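Local coordinates for actin binding protein family protein (Entamoeba histolytica HM-1:IMSS, PDB 6K2F), which probably binds actin monomers and inhibits their polymerisation, likely by sequestering them, this chain being the N-terminal ADF-homology domain of twinfilin, at residues A[15-25]-A[37-48]. Residues are numbered along the deposited sequence; the frame is centred on the assembly and turned at random.
Sequences MNSSGNGRFIQ and AIEQGTSDFDAD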
ATOM      1  N   MET A  15      -0.393  -0.690 -11.236  1.00 17.01           N
ATOM      2  CA  MET A  15       0.168  -0.677  -9.865  1.00 21.13           C
ATOM      3  C   MET A  15       1.617  -0.185  -9.895  1.00 18.17           C
ATOM      4  O   MET A  15       2.008   0.601  -9.004  1.00 19.37           O
ATOM      5  CB  MET A  15       0.098  -2.063  -9.231  1.00 17.48           C
ATOM      6  CG  MET A  15       0.368  -2.012  -7.745  1.00 22.55           C
ATOM      7  SD  MET A  15       0.121  -3.599  -6.897  1.00 21.67           S
ATOM      8  CE  MET A  15      -1.640  -3.839  -7.117  1.00 27.82           C
ATOM      9  N   ASN A  16       2.376  -0.551 -10.927  1.00 18.80           N
ATOM     10  CA  ASN A  16       3.788  -0.138 -11.096  1.00 17.45           C
ATOM     11  C   ASN A  16       3.858   1.382 -11.280  1.00 18.62           C
ATOM     12  O   ASN A  16       4.688   2.033 -10.636  1.00 19.25           O
ATOM     13  CB  ASN A  16       4.443  -0.852 -12.277  1.00 18.48           C
ATOM     14  CG  ASN A  16       5.914  -0.534 -12.411  1.00 19.04           C
ATOM     15  OD1 ASN A  16       6.676  -0.693 -11.457  1.00 18.64           O
ATOM     16  ND2 ASN A  16       6.320  -0.049 -13.571  1.00 22.62           N
ATOM     17  N   SER A  17       3.035   1.944 -12.155  1.00 19.29           N
ATOM     18  CA  SER A  17       3.106   3.379 -12.505  1.00 20.89           C
ATOM     19  C   SER A  17       2.466   4.242 -11.410  1.00 21.44           C
ATOM     20  O   SER A  17       2.867   5.414 -11.305  1.00 23.14           O
ATOM     21  CB  SER A  17       2.482   3.615 -13.857  1.00 27.22           C
ATOM     22  OG  SER A  17       1.084   3.366 -13.811  1.00 32.06           O
ATOM     23  N   SER A  18       1.460   3.733 -10.684  1.00 23.22           N
ATOM     24  CA  SER A  18       0.642   4.534  -9.728  1.00 20.09           C
ATOM     25  C   SER A  18       1.123   4.295  -8.302  1.00 18.43           C
ATOM     26  O   SER A  18       0.769   5.090  -7.436  1.00 22.34           O
ATOM     27  CB  SER A  18      -0.816   4.212  -9.876  1.00 26.03           C
ATOM     28  OG  SER A  18      -1.219   4.307 -11.237  1.00 34.70           O
ATOM     29  N   GLY A  19       1.874   3.213  -8.056  1.00 21.53           N
ATOM     30  CA  GLY A  19       2.415   2.898  -6.723  1.00 19.21           C
ATOM     31  C   GLY A  19       1.330   2.624  -5.695  1.00 20.17           C
ATOM     32  O   GLY A  19       1.650   2.647  -4.504  1.00 21.74           O
ATOM     33  N   ASN A  20       0.091   2.323  -6.122  1.00 18.70           N
ATOM     34  CA  ASN A  20      -1.135   2.464  -5.285  1.00 25.24           C
ATOM     35  C   ASN A  20      -1.665   1.093  -4.853  1.00 26.18           C
ATOM     36  O   ASN A  20      -2.866   0.951  -4.611  1.00 28.50           O
ATOM     37  CB  ASN A  20      -2.243   3.264  -5.976  1.00 24.87           C
ATOM     38  CG  ASN A  20      -2.690   2.675  -7.299  1.00 28.03           C
ATOM     39  OD1 ASN A  20      -2.110   1.703  -7.793  1.00 30.03           O
ATOM     40  ND2 ASN A  20      -3.713   3.274  -7.886  1.00 29.92           N
ATOM     41  N   GLY A  21      -0.772   0.148  -4.665  1.00 16.71           N
ATOM     42  CA  GLY A  21      -1.066  -1.190  -4.125  1.00 15.73           C
ATOM     43  C   GLY A  21       0.250  -1.855  -3.821  1.00 14.70           C
ATOM     44  O   GLY A  21       1.293  -1.291  -4.215  1.00 16.56           O
ATOM     45  N   ARG A  22       0.222  -3.025  -3.200  1.00 14.16           N
ATOM     46  CA  ARG A  22       1.465  -3.694  -2.778  1.00 13.21           C
ATOM     47  C   ARG A  22       1.730  -4.939  -3.622  1.00 11.10           C
ATOM     48  O   ARG A  22       2.898  -5.156  -3.988  1.00 13.64           O
ATOM     49  CB  ARG A  22       1.409  -4.028  -1.290  1.00 12.88           C
ATOM     50  CG  ARG A  22       2.675  -4.714  -0.798  1.00 13.10           C
ATOM     51  CD  ARG A  22       3.943  -3.882  -0.947  1.00 15.43           C
ATOM     52  NE  ARG A  22       3.925  -2.740  -0.052  1.00 15.52           N
ATOM     53  CZ  ARG A  22       4.823  -1.774  -0.031  1.00 17.09           C
ATOM     54  NH1 ARG A  22       5.833  -1.761  -0.886  1.00 17.92           N
ATOM     55  NH2 ARG A  22       4.696  -0.781   0.832  1.00 18.58           N
ATOM     56  N   PHE A  23       0.752  -5.826  -3.797  1.00 11.75           N
ATOM     57  CA  PHE A  23       1.068  -7.059  -4.537  1.00 11.51           C
ATOM     58  C   PHE A  23      -0.131  -7.610  -5.293  1.00 10.82           C
ATOM     59  O   PHE A  23      -1.275  -7.306  -4.996  1.00 13.03           O
ATOM     60  CB  PHE A  23       1.713  -8.093  -3.616  1.00 12.19           C
ATOM     61  CG  PHE A  23       0.888  -8.701  -2.517  1.00 12.43           C
ATOM     62  CD1 PHE A  23       0.001  -9.726  -2.766  1.00 14.56           C
ATOM     63  CD2 PHE A  23       1.145  -8.367  -1.200  1.00 14.76           C
ATOM     64  CE1 PHE A  23      -0.640 -10.366  -1.723  1.00 15.17           C
ATOM     65  CE2 PHE A  23       0.505  -9.017  -0.157  1.00 16.30           C
ATOM     66  CZ  PHE A  23      -0.389 -10.011  -0.421  1.00 16.11           C
ATOM     67  N   ILE A  24       0.224  -8.435  -6.264  1.00 10.80           N
ATOM     68  CA  ILE A  24      -0.733  -9.155  -7.139  1.00 12.53           C
ATOM     69  C   ILE A  24      -0.399 -10.630  -7.031  1.00 11.44           C
ATOM     70  O   ILE A  24       0.744 -10.997  -7.238  1.00 13.16           O
ATOM     71  CB  ILE A  24      -0.639  -8.680  -8.594  1.00 14.76           C
ATOM     72  CG1 ILE A  24      -0.879  -7.176  -8.704  1.00 15.66           C
ATOM     73  CG2 ILE A  24      -1.593  -9.493  -9.458  1.00 15.15           C
ATOM     74  CD1 ILE A  24      -0.451  -6.575 -10.042  1.00 20.71           C
ATOM     75  N   GLN A  25      -1.369 -11.434  -6.647  1.00 12.88           N
ATOM     76  CA  GLN A  25      -1.213 -12.900  -6.662  1.00 11.46           C
ATOM     77  C   GLN A  25      -1.717 -13.362  -8.014  1.00 11.93           C
ATOM     78  O   GLN A  25      -2.775 -12.834  -8.456  1.00 14.81           O
ATOM     79  CB  GLN A  25      -2.001 -13.578  -5.555  1.00 13.09           C
ATOM     80  CG  GLN A  25      -1.768 -15.084  -5.497  1.00 15.85           C
ATOM     81  CD  GLN A  25      -2.521 -15.673  -4.334  1.00 18.25           C
ATOM     82  OE1 GLN A  25      -3.576 -15.182  -3.951  1.00 16.51           O
ATOM     83  NE2 GLN A  25      -1.979 -16.734  -3.778  1.00 15.61           N
ATOM     84  N   ALA A  37      -5.667 -12.427  -6.956  1.00 15.84           N
ATOM     85  CA  ALA A  37      -5.998 -11.498  -5.861  1.00 18.64           C
ATOM     86  C   ALA A  37      -5.066 -10.301  -5.928  1.00 15.46           C
ATOM     87  O   ALA A  37      -3.958 -10.422  -6.499  1.00 15.61           O
ATOM     88  CB  ALA A  37      -5.835 -12.190  -4.524  1.00 19.86           C
ATOM     89  N   ILE A  38      -5.541  -9.190  -5.392  1.00 19.55           N
ATOM     90  CA  ILE A  38      -4.751  -7.932  -5.312  1.00 17.12           C
ATOM     91  C   ILE A  38      -4.806  -7.457  -3.869  1.00 16.93           C
ATOM     92  O   ILE A  38      -5.913  -7.378  -3.311  1.00 21.35           O
ATOM     93  CB  ILE A  38      -5.308  -6.885  -6.274  1.00 22.95           C
ATOM     94  CG1 ILE A  38      -5.321  -7.405  -7.713  1.00 28.15           C
ATOM     95  CG2 ILE A  38      -4.521  -5.597  -6.122  1.00 27.36           C
ATOM     96  CD1 ILE A  38      -6.293  -6.672  -8.589  1.00 30.88           C
ATOM     97  N   GLU A  39      -3.652  -7.118  -3.302  1.00 14.89           N
ATOM     98  CA  GLU A  39      -3.537  -6.580  -1.932  1.00 16.02           C
ATOM     99  C   GLU A  39      -3.054  -5.131  -2.010  1.00 14.01           C
ATOM    100  O   GLU A  39      -1.941  -4.893  -2.540  1.00 14.47           O
ATOM    101  CB  GLU A  39      -2.566  -7.432  -1.119  1.00 15.22           C
ATOM    102  CG  GLU A  39      -2.276  -6.880   0.263  1.00 18.21           C
ATOM    103  CD  GLU A  39      -3.486  -6.621   1.136  1.00 24.99           C
ATOM    104  OE1 GLU A  39      -4.258  -7.595   1.386  1.00 25.51           O
ATOM    105  OE2 GLU A  39      -3.663  -5.461   1.580  1.00 19.61           O
ATOM    106  N   GLN A  40      -3.864  -4.218  -1.474  1.00 16.42           N
ATOM    107  CA  GLN A  40      -3.563  -2.768  -1.426  1.00 16.95           C
ATOM    108  C   GLN A  40      -2.328  -2.571  -0.553  1.00 15.73           C
ATOM    109  O   GLN A  40      -1.492  -1.725  -0.898  1.00 16.48           O
ATOM    110  CB  GLN A  40      -4.762  -2.010  -0.870  1.00 21.50           C
ATOM    111  CG  GLN A  40      -4.493  -0.533  -0.658  1.00 28.44           C
ATOM    112  CD  GLN A  40      -4.188   0.149  -1.965  1.00 36.79           C
ATOM    113  OE1 GLN A  40      -4.917   0.009  -2.947  1.00 52.88           O
ATOM    114  NE2 GLN A  40      -3.111   0.916  -1.971  1.00 39.08           N
ATOM    115  N   GLY A  41      -2.249  -3.298   0.559  1.00 16.39           N
ATOM    116  CA  GLY A  41      -1.168  -3.115   1.540  1.00 16.73           C
ATOM    117  C   GLY A  41      -1.136  -1.688   2.067  1.00 16.19           C
ATOM    118  O   GLY A  41      -2.194  -1.015   2.141  1.00 18.00           O
ATOM    119  N   THR A  42       0.055  -1.232   2.448  1.00 17.11           N
ATOM    120  CA  THR A  42       0.286   0.018   3.195  1.00 17.24           C
ATOM    121  C   THR A  42       1.576   0.666   2.674  1.00 16.00           C
ATOM    122  O   THR A  42       2.174   0.159   1.711  1.00 17.15           O
ATOM    123  CB  THR A  42       0.354  -0.238   4.712  1.00 19.83           C
ATOM    124  OG1 THR A  42       1.574  -0.911   5.000  1.00 18.52           O
ATOM    125  CG2 THR A  42      -0.814  -1.047   5.234  1.00 20.92           C
ATOM    126  N   SER A  43       2.019   1.716   3.327  1.00 18.73           N
ATOM    127  CA  SER A  43       3.307   2.363   3.010  1.00 22.14           C
ATOM    128  C   SER A  43       4.457   1.613   3.707  1.00 25.16           C
ATOM    129  O   SER A  43       5.597   2.087   3.575  1.00 25.63           O
ATOM    130  CB  SER A  43       3.268   3.792   3.410  1.00 20.59           C
ATOM    131  OG  SER A  43       3.145   3.894   4.812  1.00 22.82           O
ATOM    132  N   ASP A  44       4.176   0.557   4.489  1.00 19.48           N
ATOM    133  CA  ASP A  44       5.188  -0.197   5.292  1.00 19.63           C
ATOM    134  C   ASP A  44       5.513  -1.520   4.599  1.00 19.20           C
ATOM    135  O   ASP A  44       4.770  -2.498   4.757  1.00 20.20           O
ATOM    136  CB  ASP A  44       4.709  -0.422   6.731  1.00 23.71           C
ATOM    137  CG  ASP A  44       5.757  -1.002   7.679  1.00 32.26           C
ATOM    138  OD1 ASP A  44       6.751  -1.613   7.186  1.00 29.56           O
ATOM    139  OD2 ASP A  44       5.575  -0.830   8.905  1.00 36.01           O
ATOM    140  N   PHE A  45       6.594  -1.534   3.825  1.00 20.04           N
ATOM    141  CA  PHE A  45       7.050  -2.708   3.042  1.00 16.15           C
ATOM    142  C   PHE A  45       7.241  -3.902   3.978  1.00 20.42           C
ATOM    143  O   PHE A  45       6.788  -5.010   3.679  1.00 18.60           O
ATOM    144  CB  PHE A  45       8.351  -2.351   2.328  1.00 18.70           C
ATOM    145  CG  PHE A  45       9.085  -3.520   1.729  1.00 16.70           C
ATOM    146  CD1 PHE A  45       8.754  -3.971   0.468  1.00 20.64           C
ATOM    147  CD2 PHE A  45      10.106  -4.156   2.412  1.00 19.67           C
ATOM    148  CE1 PHE A  45       9.448  -5.013  -0.119  1.00 18.31           C
ATOM    149  CE2 PHE A  45      10.793  -5.204   1.823  1.00 19.58           C
ATOM    150  CZ  PHE A  45      10.458  -5.638   0.568  1.00 18.45           C
ATOM    151  N   ASP A  46       7.914  -3.669   5.103  1.00 21.43           N
ATOM    152  CA  ASP A  46       8.284  -4.762   6.037  1.00 22.57           C
ATOM    153  C   ASP A  46       7.018  -5.446   6.567  1.00 18.87           C
ATOM    154  O   ASP A  46       6.938  -6.688   6.500  1.00 24.66           O
ATOM    155  CB  ASP A  46       9.132  -4.226   7.187  1.00 25.84           C
ATOM    156  CG  ASP A  46      10.532  -3.799   6.771  1.00 49.53           C
ATOM    157  OD1 ASP A  46      11.083  -4.370   5.808  1.00 36.70           O
ATOM    158  OD2 ASP A  46      11.064  -2.887   7.408  1.00 59.97           O
ATOM    159  N   ALA A  47       6.059  -4.664   7.070  1.00 20.40           N
ATOM    160  CA  ALA A  47       4.769  -5.173   7.583  1.00 19.73           C
ATOM    161  C   ALA A  47       4.043  -5.909   6.458  1.00 17.58           C
ATOM    162  O   ALA A  47       3.493  -7.000   6.682  1.00 20.83           O
ATOM    163  CB  ALA A  47       3.928  -4.033   8.093  1.00 23.83           C
ATOM    164  N   ASP A  48       4.057  -5.342   5.256  1.00 17.85           N
ATOM    165  CA  ASP A  48       3.245  -5.893   4.152  1.00 17.28           C
ATOM    166  C   ASP A  48       3.777  -7.270   3.729  1.00 15.76           C
ATOM    167  O   ASP A  48       2.990  -8.069   3.181  1.00 14.23           O
ATOM    168  CB  ASP A  48       3.167  -4.940   2.959  1.00 16.56           C
ATOM    169  CG  ASP A  48       2.302  -3.701   3.164  1.00 15.60           C
ATOM    170  OD1 ASP A  48       1.739  -3.489   4.291  1.00 18.01           O
ATOM    171  OD2 ASP A  48       2.206  -2.930   2.178  1.00 16.94           O
TER
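The Phe23 ring lies with one face under Glu39, whose CB sits 3.4 Å from the ring centroid, a CH-pi contact only 11° off the normal, while CG reaches over the CE2–CZ rim. Beyond CG the Glu39 chain bends, carrying its carboxylate off the ring: OE2 accepts from Gly41 N, and OE1 takes the hydroxyl of Tyr55. In the backbone, Glu39 O receives both Arg22 N (2.9 Å) and Phe23 N (3.1 Å), so two successive residues face one and form a classic beta bulge. On the other face of the hairpin, Met15 CE at the end of helix 6-18 touches Ile38 CG2. The Arg22 side chain, with CG anti to the backbone N (chi1 -180°) and two further bends, turns its guanidinium toward the start of helix 45-49. NE gives a salt bridge to the anti side of Asp48 OD2 (2.8 Å), the two planes 67° apart, and NH2 bonds Thr42 O. Thr42 N meets the same OD2 on its syn side, so this carboxylate ties the loop to the arginine; NH1 turns to Glu69. Hairpin 23-29/32-39, touched by helix 6-18 through Met15, is part of the helix-flanked mixed beta sheet of the ADF-homology fold, as in cofilin.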